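Local structure of CurD (Moorea producens 3L, 5KP7) at residues L239-Y244 with G278-G283; N250-Y255 with R290-A295; G283-M288 with Q305-P310; V313-V318 with G323-L328. The protein probably catalyses an acyl transfer of the hydroxymethylglutaryl-CoA synthase type and, as crystallised, binds 4'-phosphopantetheine. The protein carries 3 engineered substitutions. One frame throughout, in Å; residues are numbered along the deposited sequence.

How the contacts relate
Contacts 1, 2 and 3 lie on one side of the chain and share helix 278-293, which meets helix 237-258 in contacts 1 and 2 and the junction of helices 297-307 and 309-318 in contact 3. Contact 4, centred about 6 Å from the centre of the chain, pairs helix 309-318 with helix 325-336. Contacts 1, 3 and 4 are buried; contact 2 is only partly so. Chemistry follows place: a methionine methyl over a tyrosine ring beside the phosphopantetheine thiol in contact 1, a tyrosine-leucine touch and two arginines at the outer end in contact 2, a valine methyl over an imidazole in contact 3, and aliphatic packing round one leucine in contact 4.

Contact 1: L239-Y244 with G278-G283; sequences LSLLSY and GGMVKG. With PNS (4'-phosphopantetheine), chain E.
M280 lays its terminal methyl on the ring of Y244: CE stands 3.5 Å from the ring centroid, 9° off the normal, a nearly centred CH-pi contact. Its sulfur lies farther out over the same face, with SD 5.2 Å from the Y244 centroid, in a Met-aromatic contact. The bend at chi3 (-81°) folds CE back from the line of the M280 chain and onto the ring. L241 slides past M280 in the opposite direction, and its CD1 reaches CE of M280 at 3.6 Å. Beyond the ring, Y244 OH is hydrogen-bonded to the backbone O of H274, which ties down the far end of the tyrosine. Were Y244 replaced by an alanine, the M280 methyl would probably lose its aromatic seat and the H274 carbonyl this donor. The phosphopantetheine arm ends here: its S44 lies 3.4 Å from S240 OG, and M280 SD is 3.7 Å from its C43. The helical segments 239-244 and 278-283, crossing at -41°, thus wall the inner end of the phosphopantetheine pocket of this thiolase-like fold.

Contact 2: N250-Y255 with R290-A295; sequences NAYRHY and RRLKRA. With SO4 (sulfate ion), chain D.
The outer end of a helix-helix packing in the thiolase-like fold brings Y252 of helix 237-258 against L292, near the C-terminal end of helix 278-293. One branch of the leucine does the touching: L292 CD1 meets Y252 CE2 at 3.8 Å, and the two side chains pass at a slant. The tyrosine CG lies trans to its own backbone nitrogen (chi1 -178°), which carries the ring across toward the second helix. Beside this apolar touch, R253 and R291 approach at about a right angle, their guanidinium planes 73° apart. R253 NH2 and R291 NH1 are 3.5 Å apart, both donors, so this is a meeting of like charges. E249, one turn before R253, probably offsets it: it forms a salt bridge with R253 NH2 and a long, weak ion pair with R291 NE. One turn of helix past Y252, Y255 OH donates a 3.0 Å hydrogen bond to O1 of a sulfate that probably came from the crystallisation liquor, and it is also hydrogen-bonded to S360. Both Y252 and Y255 meet F358 edge-to-face, so helix 237-258 rests here on strand 355-363, while N250 and Y255 touch strand 208-219.

Contact 3: G283-M288 with Q305-P310; sequences GAHRNM and QRRVMP
H285 and V308 mark the nearest backbone approach, their CA atoms 8.1 Å apart. Residues 283-288 are regular helix, whereas 305-310 span the end of helix 297-307 and the weakly bonded start of helix 309-318. The contact is made across an imidazole face: V308 CG2 lies over the H285 ring, 3.9 Å from its centroid and 26° off the normal, a CH-pi contact displaced toward the rim. The closest ring atom is H285 CD2, 3.6 Å from V308 CG2. H285 holds its CG trans to the backbone nitrogen (chi1 168°), which extends the ring from its helix toward the valine. R307 NH1 comes up at the edge of the same ring, 4.2 Å from H285 NE2, without bonding to it. The polar edge is held from outside the two segments: D303 takes a hydrogen bond from H285 NE2 through OD2 and forms a salt bridge with R307 NE through OD1. This carboxylate probably tempers the closeness of arginine and histidine and limits rotation of the ring. R307 NH2 is further bonded to the backbone oxygens of Y264 and F268. H285 and R307 both rest on L271, and V308 on F273, so the packing joins three helices over strand 270-273, the outermost strand on its side of the mixed sheet in this chain of the thiolase-like fold.

Contact 4: V313-V318 with G323-L328; sequences VYCQQV and GATLFL
L328 contributes the largest share of the interface, wedging its two methyl branches against one turn of helix 309-318. CD1 meets Y314 CB at 3.8 Å, and the two side chains cross at about a right angle. CD2 lies instead against the backbone, 3.9 Å from Y314 O, and is 4.1 Å from V318 CG2. With chi1 at -177°, the leucine is thrown out from its own helix to reach all three. Cutting L328 back to an alanine is likely to open a gap against Y314 and V318. A short loop joins helix 309-318 to helix 325-336 in this thiolase-like fold, and it holds N320 of the phosphopantetheine site. C315 adds a second buried point of packing, its SG 4.0 Å from T325 CG2; T325 OG1 accepts a hydrogen bond from I321 N. Y314 OH is hydrogen-bonded to D335 OD2. On the partly exposed flank, by contrast, Q317 NE2 makes a weak 3.3 Å hydrogen bond to V313 O, and Q316, whose CB points away from 323-328, is hydrogen-bonded through NE2 to the backbone O of M62.

Contact 1: L239-Y244 with G278-G283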
loop_
_atom_site.group_PDB
_atom_site.type_symbol
_atom_site.label_atom_id
_atom_site.label_comp_id
_atom_site.label_asym_id
_atom_site.label_seq_id
_atom_site.Cartn_x
_atom_site.Cartn_y
_atom_site.Cartn_z
ATOM N N LEU A 239 -10.679 3.578 -12.895
ATOM C CA LEU A 239 -11.156 4.720 -12.140
ATOM C C LEU A 239 -10.261 4.951 -10.926
ATOM O O LEU A 239 -9.959 6.086 -10.570
ATOM C CB LEU A 239 -12.623 4.500 -11.705
ATOM C CG LEU A 239 -13.264 5.553 -10.817
ATOM C CD1 LEU A 239 -13.186 6.960 -11.389
ATOM C CD2 LEU A 239 -14.714 5.185 -10.545
ATOM N N SER A 240 -9.891 3.866 -10.245
ATOM C CA SER A 240 -9.048 4.001 -9.070
ATOM C C SER A 240 -7.699 4.633 -9.400
ATOM O O SER A 240 -7.249 5.533 -8.680
ATOM C CB SER A 240 -8.879 2.682 -8.323
ATOM O OG SER A 240 -8.459 2.992 -6.980
ATOM N N LEU A 241 -7.093 4.221 -10.501
ATOM C CA LEU A 241 -5.811 4.840 -10.895
ATOM C C LEU A 241 -5.967 6.336 -11.195
ATOM O O LEU A 241 -5.182 7.155 -10.749
ATOM C CB LEU A 241 -5.217 4.086 -12.083
ATOM C CG LEU A 241 -3.878 4.618 -12.588
ATOM C CD1 LEU A 241 -2.920 4.927 -11.462
ATOM C CD2 LEU A 241 -3.295 3.617 -13.579
ATOM N N LEU A 242 -7.012 6.697 -11.944
ATOM C CA LEU A 242 -7.260 8.119 -12.217
ATOM C C LEU A 242 -7.514 8.930 -10.938
ATOM O O LEU A 242 -7.059 10.062 -10.813
ATOM C CB LEU A 242 -8.410 8.296 -13.234
ATOM C CG LEU A 242 -8.164 7.630 -14.591
ATOM C CD1 LEU A 242 -9.466 7.509 -15.393
ATOM C CD2 LEU A 242 -7.110 8.340 -15.402
ATOM N N SER A 243 -8.233 8.340 -9.988
ATOM C CA SER A 243 -8.513 8.992 -8.732
ATOM C C SER A 243 -7.227 9.171 -7.877
ATOM O O SER A 243 -6.984 10.233 -7.307
ATOM C CB SER A 243 -9.571 8.185 -7.963
ATOM O OG SER A 243 -9.909 8.824 -6.750
ATOM N N TYR A 244 -6.399 8.133 -7.835
ATOM C CA TYR A 244 -5.077 8.204 -7.195
ATOM C C TYR A 244 -4.258 9.373 -7.766
ATOM O O TYR A 244 -3.658 10.158 -7.031
ATOM C CB TYR A 244 -4.349 6.895 -7.399
ATOM C CG TYR A 244 -2.970 6.749 -6.747
ATOM C CD1 TYR A 244 -1.865 7.413 -7.238
ATOM C CD2 TYR A 244 -2.773 5.890 -5.682
ATOM C CE1 TYR A 244 -0.617 7.241 -6.675
ATOM C CE2 TYR A 244 -1.513 5.721 -5.098
ATOM C CZ TYR A 244 -0.438 6.403 -5.614
ATOM O OH TYR A 244 0.820 6.246 -5.082
ATOM N N GLY A 278 4.296 -1.321 -8.404
ATOM C CA GLY A 278 5.292 -0.291 -8.661
ATOM C C GLY A 278 5.095 0.500 -9.942
ATOM O O GLY A 278 5.385 1.684 -9.988
ATOM N N GLY A 279 4.580 -0.150 -10.996
ATOM C CA GLY A 279 4.415 0.518 -12.283
ATOM C C GLY A 279 3.549 1.762 -12.208
ATOM O O GLY A 279 3.821 2.761 -12.891
ATOM N N MET A 280 2.502 1.724 -11.377
ATOM C CA MET A 280 1.645 2.884 -11.276
ATOM C C MET A 280 2.236 3.999 -10.444
ATOM O O MET A 280 1.935 5.165 -10.695
ATOM C CB MET A 280 0.213 2.557 -10.823
ATOM C CG MET A 280 0.108 1.934 -9.490
ATOM S SD MET A 280 -1.593 2.120 -8.891
ATOM C CE MET A 280 -1.557 3.799 -8.281
ATOM N N VAL A 281 3.129 3.668 -9.494
ATOM C CA VAL A 281 3.876 4.681 -8.780
ATOM C C VAL A 281 4.863 5.378 -9.742
ATOM O O VAL A 281 4.998 6.596 -9.724
ATOM C CB VAL A 281 4.568 4.072 -7.533
ATOM C CG1 VAL A 281 5.517 5.061 -6.866
ATOM C CG2 VAL A 281 3.502 3.587 -6.547
ATOM N N LYS A 282 5.491 4.600 -10.612
ATOM C CA LYS A 282 6.347 5.185 -11.665
ATOM C C LYS A 282 5.539 6.155 -12.527
ATOM O O LYS A 282 5.985 7.273 -12.796
ATOM C CB LYS A 282 7.012 4.082 -12.498
ATOM C CG LYS A 282 7.993 4.612 -13.547
ATOM C CD LYS A 282 8.850 3.460 -14.093
ATOM C CE LYS A 282 9.651 3.863 -15.273
ATOM N NZ LYS A 282 10.495 2.731 -15.749
ATOM N N GLY A 283 4.322 5.764 -12.910
ATOM C CA GLY A 283 3.424 6.667 -13.645
ATOM C C GLY A 283 3.005 7.931 -12.901
ATOM O O GLY A 283 2.977 9.015 -13.478
HETATM O O23 PNS E . -2.214 -3.817 -16.189
HETATM P P24 PNS E . -3.651 -3.762 -15.727
HETATM O O26 PNS E . -4.727 -4.415 -16.567
HETATM O O27 PNS E . -3.792 -4.475 -14.271
HETATM C C28 PNS E . -2.901 -4.186 -13.203
HETATM C C29 PNS E . -2.589 -5.439 -12.383
HETATM C C30 PNS E . -1.837 -5.167 -11.089
HETATM C C31 PNS E . -2.781 -6.811 -13.075
HETATM C C32 PNS E . -4.027 -5.661 -11.679
HETATM O O33 PNS E . -4.046 -6.820 -10.799
HETATM C C34 PNS E . -4.657 -4.563 -10.844
HETATM O O35 PNS E . -5.284 -3.655 -11.381
HETATM N N36 PNS E . -4.408 -4.600 -9.536
HETATM C C37 PNS E . -4.484 -3.417 -8.708
HETATM C C38 PNS E . -5.865 -3.071 -8.210
HETATM C C39 PNS E . -5.642 -1.826 -7.383
HETATM O O40 PNS E . -5.417 -1.929 -6.184
HETATM N N41 PNS E . -5.666 -0.664 -8.043
HETATM C C42 PNS E . -5.450 0.577 -7.333
HETATM C C43 PNS E . -5.220 1.749 -8.263
HETATM S S44 PNS E . -5.078 3.184 -7.181
#

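Contact 2: N250-Y255 with R290-A295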
loop_
_atom_site.group_PDB
_atom_site.type_symbol
_atom_site.label_atom_id
_atom_site.label_comp_id
_atom_site.label_asym_id
_atom_site.label_seq_id
_atom_site.Cartn_x
_atom_site.Cartn_y
_atom_site.Cartn_z
ATOM N N ASN A 250 -3.586 16.921 -5.934
ATOM C CA ASN A 250 -4.314 17.870 -5.076
ATOM C C ASN A 250 -3.864 17.829 -3.618
ATOM O O ASN A 250 -3.798 18.868 -2.979
ATOM C CB ASN A 250 -5.839 17.694 -5.193
ATOM C CG ASN A 250 -6.404 18.279 -6.463
ATOM O OD1 ASN A 250 -6.476 19.490 -6.608
ATOM N ND2 ASN A 250 -6.824 17.438 -7.382
ATOM N N ALA A 251 -3.538 16.659 -3.090
ATOM C CA ALA A 251 -2.966 16.604 -1.739
ATOM C C ALA A 251 -1.616 17.334 -1.645
ATOM O O ALA A 251 -1.340 18.071 -0.689
ATOM C CB ALA A 251 -2.855 15.165 -1.265
ATOM N N TYR A 252 -0.776 17.119 -2.642
ATOM C CA TYR A 252 0.504 17.818 -2.695
ATOM C C TYR A 252 0.300 19.335 -2.833
ATOM O O TYR A 252 1.003 20.100 -2.180
ATOM C CB TYR A 252 1.431 17.284 -3.795
ATOM C CG TYR A 252 2.762 18.012 -3.783
ATOM C CD1 TYR A 252 3.694 17.763 -2.773
ATOM C CD2 TYR A 252 3.065 18.995 -4.732
ATOM C CE1 TYR A 252 4.878 18.464 -2.696
ATOM C CE2 TYR A 252 4.253 19.687 -4.660
ATOM C CZ TYR A 252 5.151 19.414 -3.646
ATOM O OH TYR A 252 6.351 20.111 -3.615
ATOM N N ARG A 253 -0.670 19.764 -3.641
ATOM C CA ARG A 253 -0.947 21.209 -3.785
ATOM C C ARG A 253 -1.303 21.812 -2.435
ATOM O O ARG A 253 -0.855 22.900 -2.108
ATOM C CB ARG A 253 -2.066 21.481 -4.788
ATOM C CG ARG A 253 -2.399 22.977 -4.882
ATOM C CD ARG A 253 -3.270 23.375 -6.064
ATOM N NE ARG A 253 -2.674 22.952 -7.334
ATOM C CZ ARG A 253 -3.165 22.009 -8.152
ATOM N NH1 ARG A 253 -4.295 21.365 -7.888
ATOM N NH2 ARG A 253 -2.514 21.727 -9.273
ATOM N N HIS A 254 -2.111 21.094 -1.650
ATOM C CA HIS A 254 -2.510 21.561 -0.322
ATOM C C HIS A 254 -1.283 21.697 0.592
ATOM O O HIS A 254 -1.120 22.702 1.304
ATOM C CB HIS A 254 -3.575 20.616 0.255
ATOM C CG HIS A 254 -4.261 21.129 1.478
ATOM N ND1 HIS A 254 -4.694 20.303 2.491
ATOM C CD2 HIS A 254 -4.583 22.384 1.861
ATOM C CE1 HIS A 254 -5.278 21.015 3.430
ATOM N NE2 HIS A 254 -5.219 22.291 3.073
ATOM N N TYR A 255 -0.386 20.715 0.530
ATOM C CA TYR A 255 0.861 20.787 1.286
ATOM C C TYR A 255 1.696 22.008 0.828
ATOM O O TYR A 255 2.204 22.772 1.661
ATOM C CB TYR A 255 1.614 19.478 1.112
ATOM C CG TYR A 255 2.980 19.373 1.741
ATOM C CD1 TYR A 255 4.078 19.991 1.153
ATOM C CD2 TYR A 255 3.197 18.572 2.876
ATOM C CE1 TYR A 255 5.350 19.867 1.698
ATOM C CE2 TYR A 255 4.461 18.431 3.418
ATOM C CZ TYR A 255 5.543 19.077 2.824
ATOM O OH TYR A 255 6.817 18.949 3.350
ATOM N N ARG A 290 6.360 15.899 -14.668
ATOM C CA ARG A 290 5.974 16.584 -15.933
ATOM C C ARG A 290 5.235 17.897 -15.608
ATOM O O ARG A 290 5.562 18.944 -16.163
ATOM C CB ARG A 290 5.114 15.633 -16.791
ATOM C CG ARG A 290 4.868 15.936 -18.269
ATOM C CD ARG A 290 4.378 14.668 -19.027
ATOM N NE ARG A 290 3.318 13.953 -18.286
ATOM C CZ ARG A 290 3.066 12.625 -18.306
ATOM N NH1 ARG A 290 3.758 11.780 -19.079
ATOM N NH2 ARG A 290 2.083 12.136 -17.544
ATOM N N ARG A 291 4.273 17.854 -14.694
ATOM C CA ARG A 291 3.439 19.031 -14.405
ATOM C C ARG A 291 4.164 20.074 -13.537
ATOM O O ARG A 291 4.145 21.275 -13.851
ATOM C CB ARG A 291 2.126 18.604 -13.764
ATOM C CG ARG A 291 1.069 19.716 -13.678
ATOM C CD ARG A 291 -0.192 19.229 -12.979
ATOM N NE ARG A 291 0.184 18.452 -11.806
ATOM C CZ ARG A 291 0.496 18.937 -10.594
ATOM N NH1 ARG A 291 0.432 20.249 -10.315
ATOM N NH2 ARG A 291 0.866 18.080 -9.640
ATOM N N LEU A 292 4.853 19.633 -12.488
ATOM C CA LEU A 292 5.443 20.573 -11.528
ATOM C C LEU A 292 6.802 21.114 -11.966
ATOM O O LEU A 292 7.137 22.253 -11.673
ATOM C CB LEU A 292 5.571 19.924 -10.153
ATOM C CG LEU A 292 4.231 19.609 -9.486
ATOM C CD1 LEU A 292 4.435 18.660 -8.315
ATOM C CD2 LEU A 292 3.525 20.886 -9.044
ATOM N N LYS A 293 7.584 20.294 -12.649
ATOM C CA LYS A 293 8.956 20.653 -12.992
ATOM C C LYS A 293 9.210 20.766 -14.505
ATOM O O LYS A 293 10.298 21.189 -14.900
ATOM C CB LYS A 293 9.901 19.625 -12.357
ATOM C CG LYS A 293 9.857 19.551 -10.832
ATOM C CD LYS A 293 10.185 20.842 -10.094
ATOM C CE LYS A 293 11.599 21.342 -10.412
ATOM N NZ LYS A 293 11.919 22.611 -9.703
ATOM N N ARG A 294 8.221 20.424 -15.338
ATOM C CA ARG A 294 8.383 20.376 -16.808
ATOM C C ARG A 294 9.589 19.555 -17.247
ATOM O O ARG A 294 10.296 19.901 -18.221
ATOM C CB ARG A 294 8.477 21.792 -17.375
ATOM C CG ARG A 294 7.309 22.660 -16.964
ATOM C CD ARG A 294 7.650 24.126 -17.127
ATOM N NE ARG A 294 6.432 24.882 -17.403
ATOM C CZ ARG A 294 5.838 24.979 -18.598
ATOM N NH1 ARG A 294 6.340 24.372 -19.685
ATOM N NH2 ARG A 294 4.723 25.700 -18.710
ATOM N N ALA A 295 9.828 18.458 -16.528
ATOM C CA ALA A 295 11.028 17.658 -16.734
ATOM C C ALA A 295 10.883 16.814 -17.988
ATOM O O ALA A 295 9.771 16.421 -18.351
ATOM C CB ALA A 295 11.275 16.767 -15.528
HETATM S S SO4 D . 10.331 21.344 4.109
HETATM O O1 SO4 D . 9.321 20.520 3.406
HETATM O O2 SO4 D . 10.230 21.125 5.574
HETATM O O3 SO4 D . 10.103 22.775 3.812
HETATM O O4 SO4 D . 11.677 20.966 3.627
#

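Contact 3: G283-M288 with Q305-P310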
loop_
_atom_site.group_PDB
_atom_site.type_symbol
_atom_site.label_atom_id
_atom_site.label_comp_id
_atom_site.label_asym_id
_atom_site.label_seq_id
_atom_site.Cartn_x
_atom_site.Cartn_y
_atom_site.Cartn_z
ATOM N N GLY A 283 4.322 5.764 -12.910
ATOM C CA GLY A 283 3.424 6.667 -13.645
ATOM C C GLY A 283 3.005 7.931 -12.901
ATOM O O GLY A 283 2.977 9.015 -13.478
ATOM N N ALA A 284 2.687 7.791 -11.617
ATOM C CA ALA A 284 2.340 8.944 -10.782
ATOM C C ALA A 284 3.491 9.940 -10.622
ATOM O O ALA A 284 3.313 11.152 -10.779
ATOM C CB ALA A 284 1.824 8.486 -9.421
ATOM N N HIS A 285 4.682 9.417 -10.346
ATOM C CA HIS A 285 5.864 10.247 -10.199
ATOM C C HIS A 285 6.135 10.989 -11.522
ATOM O O HIS A 285 6.454 12.176 -11.498
ATOM C CB HIS A 285 7.069 9.380 -9.794
ATOM C CG HIS A 285 8.387 10.074 -9.899
ATOM N ND1 HIS A 285 9.211 9.908 -10.987
ATOM C CD2 HIS A 285 9.024 10.931 -9.071
ATOM C CE1 HIS A 285 10.298 10.639 -10.834
ATOM N NE2 HIS A 285 10.211 11.265 -9.678
ATOM N N ARG A 286 5.995 10.290 -12.640
ATOM C CA ARG A 286 6.210 10.896 -13.959
ATOM C C ARG A 286 5.208 12.036 -14.179
ATOM O O ARG A 286 5.585 13.140 -14.591
ATOM C CB ARG A 286 6.072 9.843 -15.048
ATOM C CG ARG A 286 6.158 10.365 -16.493
ATOM C CD ARG A 286 5.411 9.410 -17.421
ATOM N NE ARG A 286 6.024 8.125 -17.379
ATOM C CZ ARG A 286 5.451 6.926 -17.268
ATOM N NH1 ARG A 286 4.141 6.705 -17.291
ATOM N NH2 ARG A 286 6.276 5.892 -17.205
ATOM N N ASN A 287 3.940 11.787 -13.847
ATOM C CA ASN A 287 2.908 12.817 -14.006
ATOM C C ASN A 287 3.209 14.053 -13.150
ATOM O O ASN A 287 3.116 15.200 -13.614
ATOM C CB ASN A 287 1.538 12.225 -13.666
ATOM C CG ASN A 287 0.396 13.179 -13.949
ATOM O OD1 ASN A 287 -0.438 13.436 -13.073
ATOM N ND2 ASN A 287 0.322 13.666 -15.169
ATOM N N MET A 288 3.593 13.824 -11.900
ATOM C CA MET A 288 3.966 14.925 -11.027
ATOM C C MET A 288 5.172 15.731 -11.533
ATOM O O MET A 288 5.147 16.968 -11.528
ATOM C CB MET A 288 4.264 14.424 -9.615
ATOM C CG MET A 288 3.054 13.805 -8.902
ATOM S SD MET A 288 1.862 15.026 -8.324
ATOM C CE MET A 288 2.721 15.608 -6.871
ATOM N N GLN A 305 14.627 6.582 -10.500
ATOM C CA GLN A 305 15.542 5.584 -9.950
ATOM C C GLN A 305 16.190 6.058 -8.661
ATOM O O GLN A 305 16.372 5.281 -7.730
ATOM C CB GLN A 305 16.610 5.164 -10.961
ATOM C CG GLN A 305 17.344 3.899 -10.533
ATOM C CD GLN A 305 18.337 3.412 -11.553
ATOM O OE1 GLN A 305 18.003 2.607 -12.410
ATOM N NE2 GLN A 305 19.581 3.939 -11.505
ATOM N N ARG A 306 16.542 7.339 -8.609
ATOM C CA ARG A 306 17.228 7.902 -7.446
ATOM C C ARG A 306 16.308 8.016 -6.236
ATOM O O ARG A 306 16.706 7.654 -5.139
ATOM C CB ARG A 306 17.783 9.283 -7.780
ATOM C CG ARG A 306 18.547 9.942 -6.639
ATOM C CD ARG A 306 19.253 11.228 -7.050
ATOM N NE ARG A 306 18.302 12.206 -7.594
ATOM C CZ ARG A 306 17.710 13.201 -6.930
ATOM N NH1 ARG A 306 16.885 14.007 -7.607
ATOM N NH2 ARG A 306 17.925 13.426 -5.632
ATOM N N ARG A 307 15.099 8.539 -6.443
ATOM C CA ARG A 307 14.250 8.971 -5.336
ATOM C C ARG A 307 13.088 8.038 -4.996
ATOM O O ARG A 307 12.572 8.101 -3.896
ATOM C CB ARG A 307 13.701 10.375 -5.571
ATOM C CG ARG A 307 14.775 11.458 -5.707
ATOM C CD ARG A 307 14.239 12.840 -5.354
ATOM N NE ARG A 307 13.279 13.286 -6.353
ATOM C CZ ARG A 307 12.253 14.121 -6.147
ATOM N NH1 ARG A 307 11.480 14.447 -7.167
ATOM N NH2 ARG A 307 12.024 14.671 -4.959
ATOM N N VAL A 308 12.676 7.210 -5.953
ATOM C CA VAL A 308 11.456 6.418 -5.809
ATOM C C VAL A 308 11.736 4.911 -5.800
ATOM O O VAL A 308 11.138 4.174 -5.003
ATOM C CB VAL A 308 10.461 6.761 -6.917
ATOM C CG1 VAL A 308 9.144 6.036 -6.675
ATOM C CG2 VAL A 308 10.254 8.261 -7.002
ATOM N N MET A 309 12.644 4.431 -6.642
ATOM C CA MET A 309 12.937 3.010 -6.659
ATOM C C MET A 309 13.323 2.401 -5.278
ATOM O O MET A 309 12.918 1.272 -4.972
ATOM C CB MET A 309 13.983 2.715 -7.739
ATOM C CG MET A 309 14.157 1.280 -8.071
ATOM S SD MET A 309 12.719 0.570 -8.933
ATOM C CE MET A 309 12.905 -0.959 -8.083
ATOM N N PRO A 310 14.085 3.129 -4.425
ATOM C CA PRO A 310 14.466 2.491 -3.147
ATOM C C PRO A 310 13.245 2.063 -2.309
ATOM O O PRO A 310 13.249 0.964 -1.723
ATOM C CB PRO A 310 15.290 3.584 -2.442
ATOM C CG PRO A 310 15.916 4.309 -3.599
ATOM C CD PRO A 310 14.840 4.377 -4.647
#

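Contact 4: V313-V318 with G323-L328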
loop_
_atom_site.group_PDB
_atom_site.type_symbol
_atom_site.label_atom_id
_atom_site.label_comp_id
_atom_site.label_asym_id
_atom_site.label_seq_id
_atom_site.Cartn_x
_atom_site.Cartn_y
_atom_site.Cartn_z
ATOM N N VAL A 313 11.495 -1.463 -3.351
ATOM C CA VAL A 313 12.185 -2.729 -3.208
ATOM C C VAL A 313 11.381 -3.718 -2.350
ATOM O O VAL A 313 11.151 -4.842 -2.790
ATOM C CB VAL A 313 13.608 -2.533 -2.641
ATOM C CG1 VAL A 313 14.266 -3.862 -2.291
ATOM C CG2 VAL A 313 14.462 -1.762 -3.644
ATOM N N TYR A 314 11.023 -3.337 -1.130
ATOM C CA TYR A 314 10.278 -4.273 -0.276
ATOM C C TYR A 314 8.832 -4.439 -0.735
ATOM O O TYR A 314 8.268 -5.526 -0.613
ATOM C CB TYR A 314 10.294 -3.870 1.190
ATOM C CG TYR A 314 11.653 -3.875 1.835
ATOM C CD1 TYR A 314 12.694 -4.664 1.346
ATOM C CD2 TYR A 314 11.895 -3.081 2.937
ATOM C CE1 TYR A 314 13.940 -4.652 1.960
ATOM C CE2 TYR A 314 13.126 -3.060 3.556
ATOM C CZ TYR A 314 14.142 -3.861 3.077
ATOM O OH TYR A 314 15.405 -3.862 3.658
ATOM N N CYS A 315 8.257 -3.392 -1.300
ATOM C CA CYS A 315 6.887 -3.473 -1.830
ATOM C C CYS A 315 6.763 -4.573 -2.882
ATOM O O CYS A 315 5.762 -5.308 -2.890
ATOM C CB CYS A 315 6.454 -2.104 -2.383
ATOM S SG CYS A 315 6.253 -0.859 -1.102
ATOM N N GLN A 316 7.787 -4.724 -3.723
ATOM C CA GLN A 316 7.815 -5.750 -4.781
ATOM C C GLN A 316 7.847 -7.173 -4.258
ATOM O O GLN A 316 7.627 -8.090 -5.042
ATOM C CB GLN A 316 9.052 -5.609 -5.683
ATOM C CG GLN A 316 9.044 -4.377 -6.517
ATOM C CD GLN A 316 10.286 -4.332 -7.413
ATOM O OE1 GLN A 316 11.443 -4.435 -6.946
ATOM N NE2 GLN A 316 10.057 -4.230 -8.695
ATOM N N GLN A 317 8.242 -7.340 -2.992
ATOM C CA GLN A 317 8.373 -8.638 -2.353
ATOM C C GLN A 317 7.137 -9.065 -1.553
ATOM O O GLN A 317 7.020 -10.218 -1.166
ATOM C CB GLN A 317 9.597 -8.627 -1.433
ATOM C CG GLN A 317 10.885 -8.491 -2.231
ATOM C CD GLN A 317 12.087 -8.472 -1.321
ATOM O OE1 GLN A 317 12.419 -9.487 -0.696
ATOM N NE2 GLN A 317 12.732 -7.324 -1.212
ATOM N N VAL A 318 6.230 -8.129 -1.307
ATOM C CA VAL A 318 5.031 -8.414 -0.514
ATOM C C VAL A 318 3.730 -8.174 -1.272
ATOM O O VAL A 318 2.699 -8.804 -0.950
ATOM C CB VAL A 318 5.088 -7.569 0.781
ATOM C CG1 VAL A 318 3.916 -7.802 1.633
ATOM C CG2 VAL A 318 6.303 -7.949 1.598
ATOM N N GLY A 323 -3.406 -0.683 3.873
ATOM C CA GLY A 323 -3.032 0.452 4.712
ATOM C C GLY A 323 -1.621 0.476 5.260
ATOM O O GLY A 323 -1.190 1.517 5.739
ATOM N N ALA A 324 -0.912 -0.661 5.206
ATOM C CA ALA A 324 0.469 -0.761 5.639
ATOM C C ALA A 324 1.496 -0.441 4.513
ATOM O O ALA A 324 2.687 -0.308 4.793
ATOM C CB ALA A 324 0.739 -2.164 6.159
ATOM N N THR A 325 1.050 -0.349 3.264
ATOM C CA THR A 325 2.004 -0.326 2.151
ATOM C C THR A 325 2.900 0.898 2.190
ATOM O O THR A 325 4.120 0.790 1.987
ATOM C CB THR A 325 1.315 -0.425 0.784
ATOM O OG1 THR A 325 0.405 -1.527 0.794
ATOM C CG2 THR A 325 2.345 -0.623 -0.316
ATOM N N LEU A 326 2.337 2.072 2.427
ATOM C CA LEU A 326 3.186 3.295 2.513
ATOM C C LEU A 326 4.259 3.197 3.621
ATOM O O LEU A 326 5.377 3.688 3.471
ATOM C CB LEU A 326 2.298 4.548 2.720
ATOM C CG LEU A 326 3.013 5.861 3.007
ATOM C CD1 LEU A 326 3.886 6.254 1.828
ATOM C CD2 LEU A 326 1.973 6.962 3.247
ATOM N N PHE A 327 3.913 2.563 4.747
ATOM C CA PHE A 327 4.871 2.397 5.828
ATOM C C PHE A 327 5.953 1.407 5.450
ATOM O O PHE A 327 7.124 1.613 5.800
ATOM C CB PHE A 327 4.189 1.986 7.136
ATOM C CG PHE A 327 3.195 3.008 7.664
ATOM C CD1 PHE A 327 3.303 4.352 7.360
ATOM C CD2 PHE A 327 2.170 2.592 8.483
ATOM C CE1 PHE A 327 2.381 5.284 7.844
ATOM C CE2 PHE A 327 1.257 3.521 8.995
ATOM C CZ PHE A 327 1.382 4.866 8.668
ATOM N N LEU A 328 5.589 0.384 4.688
ATOM C CA LEU A 328 6.597 -0.527 4.178
ATOM C C LEU A 328 7.521 0.200 3.185
ATOM O O LEU A 328 8.730 -0.028 3.164
ATOM C CB LEU A 328 5.968 -1.742 3.510
ATOM C CG LEU A 328 6.994 -2.776 3.003
ATOM C CD1 LEU A 328 7.928 -3.240 4.104
ATOM C CD2 LEU A 328 6.285 -3.906 2.309
#